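Long-range contact in convulxin alpha (Crotalus durissus, PDB 1UMR), which activates platelets by binding the collagen receptor glycoprotein VI, as the alpha subunit of a snake venom lectin of the snaclec family: residues 6-11 with 129-134. Numbering follows the deposited sequence.
Sequences SDWYYY and CKFPPQ
The six-membered ring of Trp-8 takes the edge of Phe-131 on one face in a T-shaped (edge-to-face) pair, the ring centroids 5.2 Å apart and the planes at 72°. Phe-131 CE1 stands over that face, displaced toward its rim, while Phe-131 CD1 comes within 3.6 Å of Trp-8 CZ3. At the indole edge, close to its plane, lies the backbone N of Lys-130, 4.5 Å from Trp-8 CZ3. Trp-8 CH2 meets Cys-129 CB obliquely at 3.6 Å, on the same residue whose SG is disulfide-bonded to Cys-32. Trp-8 points toward segment 129-134 from its first side-chain bond, and with CG anti to the carbonyl carbon (chi1 -73°) the six-membered ring meets Cys-129 and Phe-131. The Phe-131 side chain also touches Pro-5, Ala-36 and Ala-39. Farther along, Tyr-10 CE1 touches Pro-133 CG at 3.8 Å, again obliquely; the tyrosine hydroxyl hydrogen-bonds the backbone of another protein's chain, which also packs on Pro-133. No hydrogen bond joins the two segments, because strand 14-20 runs between them, pairing Tyr-9 with Tyr-16 on one side and Cys-129 with Arg-17 on the other. Trp-8, just before strand 9-11, and Pro-133, just beyond strand 125-131, thus help span strand 14-20. N- and C-terminal strands sharing one antiparallel sheet, with a disulfide from helix 25-35 to the last strand, are characteristic of the C-type lectin fold.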
ATOM      1  N   SER A   6     -44.310  23.142  38.977  1.00 59.93           N
ATOM      2  CA  SER A   6     -43.797  24.349  39.615  1.00 56.80           C
ATOM      3  C   SER A   6     -42.376  24.122  40.166  1.00 52.58           C
ATOM      4  O   SER A   6     -42.105  23.115  40.840  1.00 52.00           O
ATOM      5  CB  SER A   6     -44.699  24.660  40.792  1.00 56.18           C
ATOM      6  OG  SER A   6     -46.003  24.847  40.319  1.00 60.29           O
ATOM      7  N   ASP A   7     -41.519  25.096  39.926  1.00 49.47           N
ATOM      8  CA  ASP A   7     -40.136  25.106  40.407  1.00 51.61           C
ATOM      9  C   ASP A   7     -39.246  24.176  39.536  1.00 52.08           C
ATOM     10  O   ASP A   7     -38.084  23.878  39.908  1.00 51.97           O
ATOM     11  CB  ASP A   7     -40.038  24.722  41.881  1.00 55.02           C
ATOM     12  CG  ASP A   7     -40.719  25.748  42.825  1.00 64.49           C
ATOM     13  OD1 ASP A   7     -41.487  25.313  43.767  1.00 58.31           O
ATOM     14  OD2 ASP A   7     -40.566  26.989  42.677  1.00 69.32           O
ATOM     15  N   TRP A   8     -39.784  23.673  38.428  1.00 44.07           N
ATOM     16  CA  TRP A   8     -38.925  22.894  37.550  1.00 45.40           C
ATOM     17  C   TRP A   8     -38.612  23.765  36.380  1.00 44.28           C
ATOM     18  O   TRP A   8     -39.389  24.548  35.962  1.00 47.57           O
ATOM     19  CB  TRP A   8     -39.619  21.605  37.094  1.00 44.52           C
ATOM     20  CG  TRP A   8     -39.733  20.561  38.182  1.00 43.76           C
ATOM     21  CD1 TRP A   8     -40.484  20.636  39.310  1.00 40.92           C
ATOM     22  CD2 TRP A   8     -38.958  19.368  38.287  1.00 37.89           C
ATOM     23  NE1 TRP A   8     -40.268  19.537  40.102  1.00 40.75           N
ATOM     24  CE2 TRP A   8     -39.312  18.754  39.512  1.00 39.67           C
ATOM     25  CE3 TRP A   8     -37.961  18.767  37.472  1.00 44.19           C
ATOM     26  CZ2 TRP A   8     -38.799  17.511  39.910  1.00 42.67           C
ATOM     27  CZ3 TRP A   8     -37.372  17.564  37.906  1.00 41.05           C
ATOM     28  CH2 TRP A   8     -37.825  16.936  39.102  1.00 40.77           C
ATOM     29  N   TYR A   9     -37.467  23.630  35.793  1.00 48.29           N
ATOM     30  CA  TYR A   9     -37.300  24.325  34.561  1.00 37.82           C
ATOM     31  C   TYR A   9     -37.425  23.381  33.373  1.00 42.19           C
ATOM     32  O   TYR A   9     -36.974  22.193  33.440  1.00 42.52           O
ATOM     33  CB  TYR A   9     -35.932  24.944  34.561  1.00 39.69           C
ATOM     34  CG  TYR A   9     -35.755  26.044  35.550  1.00 43.06           C
ATOM     35  CD1 TYR A   9     -35.771  25.763  36.950  1.00 46.00           C
ATOM     36  CD2 TYR A   9     -35.578  27.381  35.101  1.00 45.35           C
ATOM     37  CE1 TYR A   9     -35.597  26.799  37.889  1.00 56.36           C
ATOM     38  CE2 TYR A   9     -35.451  28.479  36.059  1.00 54.75           C
ATOM     39  CZ  TYR A   9     -35.432  28.154  37.433  1.00 53.53           C
ATOM     40  OH  TYR A   9     -35.281  29.117  38.373  1.00 56.79           O
ATOM     41  N   TYR A  10     -38.020  23.937  32.314  1.00 40.28           N
ATOM     42  CA  TYR A  10     -38.119  23.379  30.973  1.00 42.65           C
ATOM     43  C   TYR A  10     -36.959  23.769  30.100  1.00 37.55           C
ATOM     44  O   TYR A  10     -36.742  24.948  29.863  1.00 42.13           O
ATOM     45  CB  TYR A  10     -39.433  23.804  30.226  1.00 38.42           C
ATOM     46  CG  TYR A  10     -39.724  22.804  29.100  1.00 42.44           C
ATOM     47  CD1 TYR A  10     -39.713  21.408  29.328  1.00 37.12           C
ATOM     48  CD2 TYR A  10     -39.839  23.224  27.798  1.00 46.34           C
ATOM     49  CE1 TYR A  10     -39.885  20.507  28.352  1.00 36.50           C
ATOM     50  CE2 TYR A  10     -40.045  22.291  26.782  1.00 40.95           C
ATOM     51  CZ  TYR A  10     -40.030  20.956  27.044  1.00 41.63           C
ATOM     52  OH  TYR A  10     -40.247  20.099  25.952  1.00 36.15           O
ATOM     53  N   TYR A  11     -36.205  22.774  29.621  1.00 42.80           N
ATOM     54  CA  TYR A  11     -35.084  22.990  28.656  1.00 36.72           C
ATOM     55  C   TYR A  11     -34.981  21.815  27.653  1.00 37.63           C
ATOM     56  O   TYR A  11     -35.028  20.665  28.028  1.00 37.56           O
ATOM     57  CB  TYR A  11     -33.749  23.205  29.325  1.00 33.32           C
ATOM     58  CG  TYR A  11     -32.635  23.284  28.283  1.00 34.37           C
ATOM     59  CD1 TYR A  11     -32.520  24.383  27.461  1.00 37.24           C
ATOM     60  CD2 TYR A  11     -31.829  22.154  27.999  1.00 35.42           C
ATOM     61  CE1 TYR A  11     -31.511  24.464  26.417  1.00 39.92           C
ATOM     62  CE2 TYR A  11     -30.878  22.160  26.931  1.00 28.31           C
ATOM     63  CZ  TYR A  11     -30.719  23.333  26.176  1.00 35.58           C
ATOM     64  OH  TYR A  11     -29.772  23.362  25.215  1.00 36.21           O
ATOM     65  N   CYS A 129     -32.345  16.941  39.637  1.00 41.12           N
ATOM     66  CA  CYS A 129     -33.216  15.928  39.028  1.00 33.12           C
ATOM     67  C   CYS A 129     -33.571  16.244  37.548  1.00 38.69           C
ATOM     68  O   CYS A 129     -33.609  17.419  37.134  1.00 37.03           O
ATOM     69  CB  CYS A 129     -34.494  15.765  39.794  1.00 36.60           C
ATOM     70  SG  CYS A 129     -34.239  15.020  41.425  1.00 45.20           S
ATOM     71  N   LYS A 130     -33.767  15.215  36.738  1.00 32.69           N
ATOM     72  CA  LYS A 130     -34.153  15.378  35.329  1.00 31.84           C
ATOM     73  C   LYS A 130     -35.175  14.349  34.914  1.00 37.63           C
ATOM     74  O   LYS A 130     -35.170  13.211  35.373  1.00 46.24           O
ATOM     75  CB  LYS A 130     -32.957  15.443  34.376  1.00 36.53           C
ATOM     76  CG  LYS A 130     -33.236  15.126  32.854  1.00 28.76           C
ATOM     77  CD  LYS A 130     -31.876  14.984  32.116  1.00 29.90           C
ATOM     78  CE  LYS A 130     -32.006  14.606  30.596  1.00 33.24           C
ATOM     79  NZ  LYS A 130     -30.724  14.733  29.856  1.00 35.14           N
ATOM     80  N   PHE A 131     -36.148  14.779  34.129  1.00 42.76           N
ATOM     81  CA  PHE A 131     -37.129  13.862  33.553  1.00 36.60           C
ATOM     82  C   PHE A 131     -37.772  14.415  32.287  1.00 38.27           C
ATOM     83  O   PHE A 131     -37.683  15.612  32.049  1.00 37.43           O
ATOM     84  CB  PHE A 131     -38.187  13.486  34.563  1.00 37.75           C
ATOM     85  CG  PHE A 131     -39.291  14.449  34.695  1.00 37.36           C
ATOM     86  CD1 PHE A 131     -39.317  15.382  35.730  1.00 39.99           C
ATOM     87  CD2 PHE A 131     -40.396  14.338  33.872  1.00 45.17           C
ATOM     88  CE1 PHE A 131     -40.388  16.260  35.932  1.00 40.37           C
ATOM     89  CE2 PHE A 131     -41.500  15.160  34.030  1.00 31.57           C
ATOM     90  CZ  PHE A 131     -41.522  16.144  35.089  1.00 40.09           C
ATOM     91  N   PRO A 132     -38.324  13.535  31.435  1.00 41.58           N
ATOM     92  CA  PRO A 132     -38.970  13.980  30.182  1.00 37.87           C
ATOM     93  C   PRO A 132     -40.481  14.082  30.357  1.00 38.51           C
ATOM     94  O   PRO A 132     -41.083  13.079  30.547  1.00 40.18           O
ATOM     95  CB  PRO A 132     -38.667  12.867  29.233  1.00 40.79           C
ATOM     96  CG  PRO A 132     -38.623  11.498  30.183  1.00 40.86           C
ATOM     97  CD  PRO A 132     -38.325  12.054  31.592  1.00 40.11           C
ATOM     98  N   PRO A 133     -41.087  15.261  30.288  1.00 41.12           N
ATOM     99  CA  PRO A 133     -42.550  15.429  30.475  1.00 42.95           C
ATOM    100  C   PRO A 133     -43.200  14.780  29.289  1.00 46.75           C
ATOM    101  O   PRO A 133     -42.468  14.528  28.335  1.00 44.60           O
ATOM    102  CB  PRO A 133     -42.735  16.969  30.366  1.00 39.45           C
ATOM    103  CG  PRO A 133     -41.668  17.349  29.357  1.00 33.11           C
ATOM    104  CD  PRO A 133     -40.441  16.544  30.025  1.00 33.55           C
ATOM    105  N   GLN A 134     -44.496  14.474  29.351  1.00 55.67           N
ATOM    106  CA  GLN A 134     -45.214  13.875  28.211  1.00 51.71           C
ATOM    107  C   GLN A 134     -46.101  14.843  27.492  1.00 53.92           C
ATOM    108  O   GLN A 134     -46.708  15.761  28.040  1.00 55.20           O
ATOM    109  CB  GLN A 134     -46.077  12.692  28.634  1.00 52.65           C
ATOM    110  CG  GLN A 134     -45.491  11.849  29.772  1.00 62.52           C
ATOM    111  CD  GLN A 134     -46.477  10.700  30.230  1.00 66.95           C
ATOM    112  OE1 GLN A 134     -47.563  10.921  30.788  1.00 62.51           O
ATOM    113  NE2 GLN A 134     -46.072   9.486  29.966  1.00 70.01           N
TER